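Local structure of Low molecular weight phosphotyrosine protein phosphatase (Vibrio cholerae, 6U1P) at residues T13-R18 against N70-V75. The protein probably removes phosphate from phosphotyrosine residues of proteins. Numbering follows the deposited sequence.
Sequences TGNLCR and NPVQQV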
# COMPACT_ATOMS: atom_id res chain seq x y z
N THR B 13 -2.61 -6.96 -13.90
CA THR B 13 -2.56 -8.33 -13.38
C THR B 13 -3.83 -8.72 -12.61
O THR B 13 -4.43 -9.76 -12.90
CB THR B 13 -1.32 -8.53 -12.51
OG1 THR B 13 -0.16 -7.97 -13.16
CG2 THR B 13 -1.05 -10.01 -12.29
N GLY B 14 -4.23 -7.94 -11.59
CA GLY B 14 -5.34 -8.33 -10.72
C GLY B 14 -6.63 -7.54 -10.87
O GLY B 14 -7.60 -7.80 -10.15
N ASN B 15 -6.65 -6.57 -11.79
CA ASN B 15 -7.77 -5.65 -11.97
C ASN B 15 -8.06 -4.90 -10.67
O ASN B 15 -9.22 -4.57 -10.39
CB ASN B 15 -9.02 -6.39 -12.46
CG ASN B 15 -10.08 -5.45 -13.07
OD1 ASN B 15 -11.28 -5.65 -12.86
ND2 ASN B 15 -9.64 -4.47 -13.86
N LEU B 16 -7.04 -4.64 -9.86
CA LEU B 16 -7.24 -3.98 -8.58
C LEU B 16 -6.82 -2.52 -8.54
O LEU B 16 -7.38 -1.75 -7.75
CB LEU B 16 -6.48 -4.73 -7.47
CG LEU B 16 -6.84 -6.20 -7.25
CD1 LEU B 16 -6.11 -6.83 -6.04
CD2 LEU B 16 -8.36 -6.34 -7.10
N CYS B 17 -5.83 -2.11 -9.34
CA CYS B 17 -5.28 -0.77 -9.22
C CYS B 17 -5.19 -0.08 -10.58
O CYS B 17 -6.00 0.80 -10.90
CB CYS B 17 -3.89 -0.82 -8.55
SG CYS B 17 -3.86 -1.55 -6.85
N ARG B 18 -4.19 -0.49 -11.38
CA ARG B 18 -3.84 0.17 -12.63
C ARG B 18 -5.00 0.16 -13.63
O ARG B 18 -5.41 1.22 -14.12
CB ARG B 18 -2.59 -0.48 -13.23
CG ARG B 18 -1.29 -0.08 -12.54
CD ARG B 18 -0.07 -0.82 -13.11
NE ARG B 18 -0.17 -2.25 -12.84
CZ ARG B 18 0.67 -3.17 -13.29
NH1 ARG B 18 1.71 -2.82 -14.05
NH2 ARG B 18 0.46 -4.44 -12.97
N ASN B 70 -16.79 -0.60 -11.57
CA ASN B 70 -17.29 -1.93 -11.82
C ASN B 70 -16.60 -2.97 -10.94
O ASN B 70 -15.49 -2.76 -10.46
CB ASN B 70 -17.11 -2.27 -13.29
CG ASN B 70 -18.13 -1.54 -14.15
OD1 ASN B 70 -19.32 -1.81 -14.04
ND2 ASN B 70 -17.68 -0.57 -14.93
N PRO B 71 -17.28 -4.09 -10.68
CA PRO B 71 -16.63 -5.20 -9.99
C PRO B 71 -15.40 -5.66 -10.74
O PRO B 71 -15.30 -5.53 -11.96
CB PRO B 71 -17.71 -6.29 -9.99
CG PRO B 71 -19.01 -5.56 -10.17
CD PRO B 71 -18.67 -4.39 -11.04
N VAL B 72 -14.43 -6.15 -9.96
CA VAL B 72 -13.26 -6.83 -10.49
C VAL B 72 -13.68 -7.99 -11.40
O VAL B 72 -14.58 -8.77 -11.06
CB VAL B 72 -12.40 -7.35 -9.32
CG1 VAL B 72 -11.23 -8.22 -9.83
CG2 VAL B 72 -11.92 -6.19 -8.45
N GLN B 73 -12.98 -8.14 -12.53
CA GLN B 73 -13.25 -9.30 -13.38
C GLN B 73 -11.98 -9.74 -14.10
O GLN B 73 -11.11 -8.93 -14.41
CB GLN B 73 -14.36 -9.01 -14.40
CG GLN B 73 -14.12 -7.74 -15.17
CD GLN B 73 -15.04 -7.60 -16.38
OE1 GLN B 73 -16.13 -8.18 -16.42
NE2 GLN B 73 -14.59 -6.83 -17.37
N GLN B 74 -11.91 -11.04 -14.38
CA GLN B 74 -10.81 -11.57 -15.16
C GLN B 74 -11.15 -11.55 -16.65
O GLN B 74 -12.32 -11.64 -17.04
CB GLN B 74 -10.45 -12.99 -14.72
CG GLN B 74 -9.20 -13.54 -15.42
CD GLN B 74 -8.86 -14.96 -15.01
OE1 GLN B 74 -9.74 -15.79 -14.80
NE2 GLN B 74 -7.57 -15.26 -14.89
N VAL B 75 -10.12 -11.39 -17.48
CA VAL B 75 -10.31 -11.42 -18.92
C VAL B 75 -10.86 -12.79 -19.34
O VAL B 75 -10.57 -13.82 -18.72
CB VAL B 75 -9.00 -11.10 -19.65
CG1 VAL B 75 -7.97 -12.19 -19.42
CG2 VAL B 75 -9.25 -10.92 -21.14
O HOH W 1 -13.62 -4.28 -13.72
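A chi1 of -162° turns the N15 amide away from its own backbone nitrogen and out toward V72 and Q73; V72, whose CG1 likewise lies anti to nitrogen, spreads its two methyls over the backbone of the loop facing it. Across the contact the amide oxygen is the acceptor: Q73 N donates to N15 OD1 at 3.0 Å, with 158° at the hydrogen and the donor tilted 24° from the carbonyl plane. A water lies 2.8 Å from N15 OD1 and 2.7 Å from P71 O, within hydrogen-bonding distance of both, and may bridge them. The other end of the amide is held too, since N15 ND2 hydrogen-bonds to S19 OG and S41 OG, which fixes the flip of the group. Residues 13-18 belong to the family's phosphate-binding loop (P-loop), the C-X5-R turn from C12, the predicted nucleophile, to R18, also predicted to be catalytic. A glycerol, probably from the crystallisation liquor, sits in the loop and is hydrogen-bonded to R18 NH2. V72 CG1 lies 3.7 Å from G14 O, while V72 CG2 meets L16 CD2 at 3.8 Å, the two side chains crossing at a slant. Beyond the loop, Q73 NE2 hydrogen-bonds to S41 O, tying 70-75 to strand 37-43.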